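Long-range contacts in ribose 5-phosphate isomerase B (Anaplasma phagocytophilum, PDB 4EM8), which probably interconverts ribose 5-phosphate and ribulose 5-phosphate, an aldose-ketose isomerisation: residues R9-S14 with F37-D42; L110-R115 with Q123-T128. All coordinates share one frame; numbering follows the deposited sequence.

Interaction 1 (R9-S14 with F37-D42)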
ATOM      1  N   ARG A   9      22.357  -2.505  -2.139  1.00 33.29           N
ATOM      2  CA  ARG A   9      22.042  -3.630  -1.289  1.00 33.35           C
ATOM      3  C   ARG A   9      20.519  -3.799  -1.286  1.00 30.40           C
ATOM      4  O   ARG A   9      19.796  -2.828  -1.067  1.00 27.72           O
ATOM      5  CB  ARG A   9      22.528  -3.381   0.147  1.00 37.46           C
ATOM      6  CG  ARG A   9      24.042  -3.320   0.306  1.00 42.18           C
ATOM      7  CD  ARG A   9      24.480  -2.576   1.569  1.00 46.73           C
ATOM      8  NE  ARG A   9      23.850  -3.122   2.771  1.00 49.49           N
ATOM      9  CZ  ARG A   9      24.187  -4.273   3.351  1.00 51.75           C
ATOM     10  NH1 ARG A   9      25.172  -5.027   2.857  1.00 53.42           N
ATOM     11  NH2 ARG A   9      23.546  -4.671   4.450  1.00 52.08           N
ATOM     12  N   VAL A  10      20.056  -5.024  -1.513  1.00 27.70           N
ATOM     13  CA  VAL A  10      18.639  -5.317  -1.489  1.00 26.29           C
ATOM     14  C   VAL A  10      18.378  -6.640  -0.776  1.00 26.42           C
ATOM     15  O   VAL A  10      19.086  -7.633  -0.985  1.00 26.77           O
ATOM     16  CB  VAL A  10      18.070  -5.356  -2.933  1.00 24.53           C
ATOM     17  CG1 VAL A  10      16.562  -5.612  -2.938  1.00 23.39           C
ATOM     18  CG2 VAL A  10      18.363  -4.036  -3.631  1.00 24.87           C
ATOM     19  N   PHE A  11      17.356  -6.632   0.068  1.00 26.47           N
ATOM     20  CA  PHE A  11      16.854  -7.832   0.705  1.00 27.36           C
ATOM     21  C   PHE A  11      15.486  -8.195   0.104  1.00 26.42           C
ATOM     22  O   PHE A  11      14.545  -7.358   0.018  1.00 24.52           O
ATOM     23  CB  PHE A  11      16.766  -7.627   2.236  1.00 28.68           C
ATOM     24  CG  PHE A  11      18.102  -7.389   2.900  1.00 30.74           C
ATOM     25  CD1 PHE A  11      18.737  -6.150   2.807  1.00 31.56           C
ATOM     26  CD2 PHE A  11      18.723  -8.405   3.658  1.00 32.40           C
ATOM     27  CE1 PHE A  11      19.981  -5.943   3.411  1.00 33.22           C
ATOM     28  CE2 PHE A  11      19.960  -8.200   4.279  1.00 34.15           C
ATOM     29  CZ  PHE A  11      20.588  -6.963   4.162  1.00 34.88           C
ATOM     30  N   LEU A  12      15.346  -9.457  -0.286  1.00 26.41           N
ATOM     31  CA  LEU A  12      14.137  -9.895  -0.975  1.00 25.81           C
ATOM     32  C   LEU A  12      13.481 -11.046  -0.258  1.00 26.20           C
ATOM     33  O   LEU A  12      14.169 -11.949   0.223  1.00 27.06           O
ATOM     34  CB  LEU A  12      14.474 -10.336  -2.387  1.00 25.55           C
ATOM     35  CG  LEU A  12      15.058  -9.270  -3.338  1.00 26.75           C
ATOM     36  CD1 LEU A  12      16.583  -9.416  -3.464  1.00 26.33           C
ATOM     37  CD2 LEU A  12      14.410  -9.356  -4.723  1.00 25.65           C
ATOM     38  N   SER A  13      12.154 -11.028  -0.193  1.00 25.54           N
ATOM     39  CA  SER A  13      11.430 -12.183   0.291  1.00 26.47           C
ATOM     40  C   SER A  13      10.089 -12.358  -0.378  1.00 25.11           C
ATOM     41  O   SER A  13       9.532 -11.427  -0.966  1.00 22.58           O
ATOM     42  CB  SER A  13      11.266 -12.161   1.826  1.00 28.25           C
ATOM     43  OG  SER A  13      10.201 -11.346   2.218  1.00 29.83           O
ATOM     44  N   SER A  14       9.579 -13.583  -0.262  1.00 25.59           N
ATOM     45  CA  SER A  14       8.273 -13.916  -0.731  1.00 25.09           C
ATOM     46  C   SER A  14       7.620 -15.060   0.026  1.00 26.34           C
ATOM     47  O   SER A  14       8.241 -15.779   0.854  1.00 28.26           O
ATOM     48  CB  SER A  14       8.341 -14.304  -2.224  1.00 25.42           C
ATOM     49  OG  SER A  14       8.863 -15.620  -2.365  1.00 25.12           O
ATOM     50  N   PHE A  37      20.294 -10.231  -1.045  1.00 32.77           N
ATOM     51  CA  PHE A  37      20.128 -11.103   0.117  1.00 34.60           C
ATOM     52  C   PHE A  37      18.743 -11.769   0.071  1.00 34.25           C
ATOM     53  O   PHE A  37      17.713 -11.089   0.195  1.00 33.03           O
ATOM     54  CB  PHE A  37      20.331 -10.298   1.397  1.00 36.34           C
ATOM     55  CG  PHE A  37      21.726  -9.745   1.544  1.00 39.19           C
ATOM     56  CD1 PHE A  37      22.721 -10.481   2.190  1.00 41.25           C
ATOM     57  CD2 PHE A  37      22.053  -8.486   1.033  1.00 39.91           C
ATOM     58  CE1 PHE A  37      24.009  -9.973   2.322  1.00 43.27           C
ATOM     59  CE2 PHE A  37      23.341  -7.974   1.158  1.00 40.96           C
ATOM     60  CZ  PHE A  37      24.320  -8.721   1.801  1.00 42.98           C
ATOM     61  N   ASP A  38      18.737 -13.081  -0.145  1.00 34.33           N
ATOM     62  CA  ASP A  38      17.502 -13.896  -0.236  1.00 36.04           C
ATOM     63  C   ASP A  38      17.046 -14.233   1.167  1.00 35.71           C
ATOM     64  O   ASP A  38      17.780 -14.895   1.894  1.00 36.29           O
ATOM     65  CB  ASP A  38      17.795 -15.194  -1.013  1.00 38.21           C
ATOM     66  CG  ASP A  38      16.554 -16.074  -1.227  1.00 41.28           C
ATOM     67  OD1 ASP A  38      15.617 -16.041  -0.418  1.00 43.58           O
ATOM     68  OD2 ASP A  38      16.539 -16.853  -2.197  1.00 45.09           O
ATOM     69  N   CYS A  39      15.854 -13.775   1.557  1.00 33.59           N
ATOM     70  CA  CYS A  39      15.309 -14.041   2.901  1.00 34.28           C
ATOM     71  C   CYS A  39      14.113 -15.010   2.914  1.00 33.16           C
ATOM     72  O   CYS A  39      13.254 -14.956   3.799  1.00 33.73           O
ATOM     73  CB  CYS A  39      14.914 -12.727   3.555  1.00 34.53           C
ATOM     74  SG  CYS A  39      16.300 -11.576   3.678  1.00 35.43           S
ATOM     75  N   GLY A  40      14.055 -15.884   1.920  1.00 32.91           N
ATOM     76  CA  GLY A  40      13.021 -16.921   1.860  1.00 32.66           C
ATOM     77  C   GLY A  40      11.726 -16.377   1.247  1.00 30.27           C
ATOM     78  O   GLY A  40      11.660 -15.209   0.920  1.00 29.48           O
ATOM     79  N   CYS A  41      10.690 -17.204   1.112  1.00 29.46           N
ATOM     80  CA  CYS A  41      10.674 -18.589   1.648  1.00 31.21           C
ATOM     81  C   CYS A  41      11.472 -19.557   0.798  1.00 31.79           C
ATOM     82  O   CYS A  41      11.816 -19.280  -0.352  1.00 31.01           O
ATOM     83  CB  CYS A  41       9.247 -19.101   1.743  1.00 30.30           C
ATOM     84  SG  CYS A  41       8.435 -19.214   0.128  1.00 30.84           S
ATOM     85  N   ASP A  42      11.745 -20.712   1.371  1.00 34.89           N
ATOM     86  CA  ASP A  42      12.460 -21.772   0.681  1.00 37.46           C
ATOM     87  C   ASP A  42      11.610 -22.155  -0.533  1.00 37.86           C
ATOM     88  O   ASP A  42      10.404 -22.367  -0.388  1.00 37.45           O
ATOM     89  CB  ASP A  42      12.602 -22.945   1.651  1.00 40.69           C
ATOM     90  CG  ASP A  42      13.421 -24.103   1.100  1.00 43.08           C
ATOM     91  OD1 ASP A  42      13.362 -24.437  -0.098  1.00 43.26           O
ATOM     92  OD2 ASP A  42      14.104 -24.731   1.927  1.00 49.72           O
TER
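The rings of Phe11 and Phe37 form an offset stack, their centroids 4.6 Å apart and their planes 14° from parallel. Phe37 lies over one face of Phe11, displaced toward the rim; at the Phe11 edge, near the ring plane, lie Arg9 NH2 and Cys39 SG, the sulfur 4.0 Å from Phe11 CD2. At the edge of Phe37 stands the carbonyl oxygen of Val10. Both phenylalanines turn CG anti to the carbonyl carbon (chi1 -63° in Phe11), and as paired residues on parallel strands they leave the same face of the sheet side by side. Within this pair the closest approach is Phe11 CD2 to Phe37 CB, 3.4 Å. Arg9 NH1 comes obliquely to Phe37 CE2 at 3.9 Å, guanidinium and ring planes 58° apart; NH1 also forms a salt bridge with Glu35, and NE a hydrogen bond with Ser65.

This pairing closes the right-handed beta-alpha-beta crossover formed by strand 9-14, helix 19-31 and strand 35-38, at one margin of the Rossmann-like parallel sheet. Phe37 gives its N-H to Val10 O and takes that of Leu12 on its own O; Leu12 O then receives Cys39 N at 2.8 Å. Beyond the regular strand, contact persists through Gly40, whose O accepts Ser14 N on a lone pair in the carbonyl plane, and Cys41, whose N reaches Ser14 O at 2.8 Å after a cis peptide bond. An Asx turn shapes this departure: Asp38 OD1 accepts Gly40 N, while Asp38 OD2 forms a salt bridge with Arg22. That arginine also bonds Ser14 OG and Cys41 O, linking both segment ends. The Cys41 side chain lies about 5 Å from that of His16, predicted to bind the substrate.

Interaction 2 (L110-R115 with Q123-T128)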
ATOM      1  N   LEU A 110       9.755  -2.105  -2.026  1.00 19.75           N
ATOM      2  CA  LEU A 110       8.922  -2.310  -3.203  1.00 19.54           C
ATOM      3  C   LEU A 110       8.153  -3.632  -3.071  1.00 19.53           C
ATOM      4  O   LEU A 110       8.759  -4.688  -2.860  1.00 20.21           O
ATOM      5  CB  LEU A 110       9.784  -2.282  -4.465  1.00 19.80           C
ATOM      6  CG  LEU A 110       9.188  -2.600  -5.871  1.00 19.91           C
ATOM      7  CD1 LEU A 110       7.945  -1.770  -6.175  1.00 20.24           C
ATOM      8  CD2 LEU A 110      10.241  -2.425  -6.975  1.00 19.85           C
ATOM      9  N   CYS A 111       6.823  -3.578  -3.164  1.00 19.16           N
ATOM     10  CA  CYS A 111       6.003  -4.788  -3.155  1.00 19.42           C
ATOM     11  C   CYS A 111       5.445  -5.132  -4.543  1.00 19.53           C
ATOM     12  O   CYS A 111       5.007  -4.246  -5.233  1.00 19.92           O
ATOM     13  CB  CYS A 111       4.842  -4.601  -2.179  1.00 19.00           C
ATOM     14  SG  CYS A 111       5.412  -4.247  -0.492  1.00 19.93           S
ATOM     15  N   PHE A 112       5.441  -6.407  -4.916  1.00 19.85           N
ATOM     16  CA  PHE A 112       4.844  -6.883  -6.164  1.00 20.59           C
ATOM     17  C   PHE A 112       3.789  -7.953  -5.897  1.00 20.83           C
ATOM     18  O   PHE A 112       3.876  -8.666  -4.912  1.00 21.13           O
ATOM     19  CB  PHE A 112       5.889  -7.569  -7.049  1.00 20.99           C
ATOM     20  CG  PHE A 112       6.871  -6.645  -7.645  1.00 21.34           C
ATOM     21  CD1 PHE A 112       6.489  -5.811  -8.664  1.00 21.88           C
ATOM     22  CD2 PHE A 112       8.209  -6.670  -7.248  1.00 21.83           C
ATOM     23  CE1 PHE A 112       7.390  -4.950  -9.236  1.00 22.29           C
ATOM     24  CE2 PHE A 112       9.122  -5.827  -7.829  1.00 21.50           C
ATOM     25  CZ  PHE A 112       8.711  -4.977  -8.840  1.00 22.37           C
ATOM     26  N   GLY A 113       2.858  -8.071  -6.840  1.00 21.50           N
ATOM     27  CA  GLY A 113       1.819  -9.102  -6.890  1.00 22.12           C
ATOM     28  C   GLY A 113       2.193 -10.011  -8.027  1.00 23.13           C
ATOM     29  O   GLY A 113       1.891  -9.717  -9.206  1.00 24.34           O
ATOM     30  N   SER A 114       2.819 -11.141  -7.683  1.00 23.77           N
ATOM     31  CA  SER A 114       3.431 -12.025  -8.671  1.00 24.93           C
ATOM     32  C   SER A 114       2.402 -12.619  -9.623  1.00 26.32           C
ATOM     33  O   SER A 114       2.731 -12.917 -10.759  1.00 25.98           O
ATOM     34  CB  SER A 114       4.200 -13.162  -7.986  1.00 24.73           C
ATOM     35  OG  SER A 114       3.305 -13.972  -7.193  1.00 25.70           O
ATOM     36  N   ARG A 115       1.159 -12.782  -9.170  1.00 27.69           N
ATOM     37  CA  ARG A 115       0.112 -13.333 -10.025  1.00 30.13           C
ATOM     38  C   ARG A 115      -0.514 -12.340 -10.995  1.00 30.58           C
ATOM     39  O   ARG A 115      -1.312 -12.732 -11.806  1.00 31.67           O
ATOM     40  CB  ARG A 115      -0.974 -14.003  -9.160  1.00 31.94           C
ATOM     41  CG  ARG A 115      -0.452 -15.268  -8.529  1.00 34.12           C
ATOM     42  CD  ARG A 115      -1.447 -15.923  -7.609  1.00 36.99           C
ATOM     43  NE  ARG A 115      -0.907 -17.179  -7.068  1.00 38.65           N
ATOM     44  CZ  ARG A 115      -1.275 -17.734  -5.909  1.00 39.44           C
ATOM     45  NH1 ARG A 115      -2.195 -17.164  -5.153  1.00 39.89           N
ATOM     46  NH2 ARG A 115      -0.726 -18.879  -5.514  1.00 40.27           N
ATOM     47  N   GLN A 123      10.659  -6.171 -13.733  1.00 26.58           N
ATOM     48  CA  GLN A 123      12.057  -5.772 -13.803  1.00 27.55           C
ATOM     49  C   GLN A 123      12.198  -4.255 -14.113  1.00 27.92           C
ATOM     50  O   GLN A 123      13.043  -3.582 -13.520  1.00 27.07           O
ATOM     51  CB  GLN A 123      12.761  -6.643 -14.862  1.00 29.95           C
ATOM     52  CG  GLN A 123      14.161  -6.236 -15.254  1.00 31.10           C
ATOM     53  CD  GLN A 123      14.582  -6.909 -16.562  1.00 34.83           C
ATOM     54  OE1 GLN A 123      14.569  -8.136 -16.667  1.00 35.35           O
ATOM     55  NE2 GLN A 123      14.926  -6.106 -17.562  1.00 35.65           N
ATOM     56  N   SER A 124      11.378  -3.729 -15.043  1.00 28.77           N
ATOM     57  CA  SER A 124      11.349  -2.271 -15.307  1.00 29.13           C
ATOM     58  C   SER A 124      10.945  -1.488 -14.066  1.00 26.59           C
ATOM     59  O   SER A 124      11.567  -0.459 -13.758  1.00 26.13           O
ATOM     60  CB  SER A 124      10.438  -1.902 -16.473  1.00 31.37           C
ATOM     61  OG  SER A 124      10.760  -2.701 -17.590  1.00 35.69           O
ATOM     62  N   VAL A 125       9.950  -2.004 -13.326  1.00 24.51           N
ATOM     63  CA  VAL A 125       9.460  -1.318 -12.127  1.00 22.43           C
ATOM     64  C   VAL A 125      10.525  -1.221 -11.044  1.00 21.82           C
ATOM     65  O   VAL A 125      10.759  -0.140 -10.478  1.00 20.86           O
ATOM     66  CB  VAL A 125       8.186  -1.952 -11.550  1.00 21.72           C
ATOM     67  CG1 VAL A 125       7.773  -1.246 -10.250  1.00 20.25           C
ATOM     68  CG2 VAL A 125       7.076  -1.845 -12.561  1.00 21.84           C
ATOM     69  N   LEU A 126      11.178  -2.357 -10.799  1.00 21.33           N
ATOM     70  CA  LEU A 126      12.313  -2.447  -9.929  1.00 21.89           C
ATOM     71  C   LEU A 126      13.462  -1.542 -10.385  1.00 22.62           C
ATOM     72  O   LEU A 126      14.044  -0.892  -9.556  1.00 22.49           O
ATOM     73  CB  LEU A 126      12.797  -3.894  -9.844  1.00 22.03           C
ATOM     74  CG  LEU A 126      14.031  -4.133  -8.949  1.00 22.48           C
ATOM     75  CD1 LEU A 126      13.803  -3.689  -7.507  1.00 21.79           C
ATOM     76  CD2 LEU A 126      14.390  -5.619  -9.022  1.00 23.12           C
ATOM     77  N   TYR A 127      13.739  -1.453 -11.690  1.00 23.43           N
ATOM     78  CA  TYR A 127      14.843  -0.608 -12.151  1.00 25.23           C
ATOM     79  C   TYR A 127      14.550   0.866 -11.807  1.00 25.38           C
ATOM     80  O   TYR A 127      15.391   1.569 -11.236  1.00 24.92           O
ATOM     81  CB  TYR A 127      15.101  -0.765 -13.660  1.00 27.32           C
ATOM     82  CG  TYR A 127      16.249   0.120 -14.111  1.00 29.13           C
ATOM     83  CD1 TYR A 127      17.549  -0.203 -13.755  1.00 30.39           C
ATOM     84  CD2 TYR A 127      16.031   1.298 -14.841  1.00 30.07           C
ATOM     85  CE1 TYR A 127      18.622   0.593 -14.131  1.00 32.51           C
ATOM     86  CE2 TYR A 127      17.105   2.113 -15.221  1.00 31.96           C
ATOM     87  CZ  TYR A 127      18.394   1.753 -14.856  1.00 32.85           C
ATOM     88  OH  TYR A 127      19.489   2.490 -15.207  1.00 36.66           O
ATOM     89  N   THR A 128      13.330   1.294 -12.136  1.00 25.62           N
ATOM     90  CA  THR A 128      12.833   2.649 -11.840  1.00 25.31           C
ATOM     91  C   THR A 128      12.927   2.937 -10.341  1.00 24.32           C
ATOM     92  O   THR A 128      13.529   3.945  -9.936  1.00 24.44           O
ATOM     93  CB  THR A 128      11.399   2.807 -12.344  1.00 25.53           C
ATOM     94  OG1 THR A 128      11.391   2.628 -13.766  1.00 26.88           O
ATOM     95  CG2 THR A 128      10.802   4.195 -12.028  1.00 25.22           C
TER
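Leu110 pushes its two methyl groups against neighbouring residues of the helix: CD2 sits 3.6 Å from Leu126 CA and also meets Leu126 CD1, while CD1 touches Val125 CG1. This is the strand-to-helix packing of an alpha/beta sandwich, with helix 119-131 packed along one face of the parallel sheet. Strand 110-113 and helix 123-128 run almost exactly antiparallel, at 171°, their axes 10.1 Å apart. Leu110 and Phe112, two residues apart on the strand, both point toward the helix and bridge that distance.

A chi1 of 174° swings Leu110 CG away from its own N and carries the branched end to the helix, where the Leu126 side chain crosses it at a slant. The Phe112 side chain instead slides past Val125 in the opposite direction, and its ring edge is turned to the helix, with Val125 CB in the ring plane. One face of that ring is overlaid by Leu110 CD1, so the two strand residues also pack on each other. All four side chains are buried; Val68 of the neighbouring strand adds contacts to Phe112 and Leu126. Phe112 lies about 6 Å from Gly74, side chain to nearest atoms, and the chain runs on to Arg115, both predicted to bind substrate. At the far rim of the aromatic ring, CE1 lies 3.9 Å from Val125 CG1, and CZ is 4.1 Å from Leu126 N.

In the fold
From the N terminus, strand 9-14 runs into helix 19-31, and the chain returns at 37-42, where interaction 1 closes the first loop. The chain then passes through strands 66-71 and 89-91 before entering 110-115; a short turn into helix 119-131 lets interaction 2 close a much smaller loop. The two contacts follow in series, neither nesting nor crossing. Their centres are 14 Å apart, yet both belong to one sheet, in which strand 66-71 separates 9-14 from 109-113. Interaction 1 joins strands edge to edge at the margin of the sheet, whereas interaction 2 fastens a helix over its face.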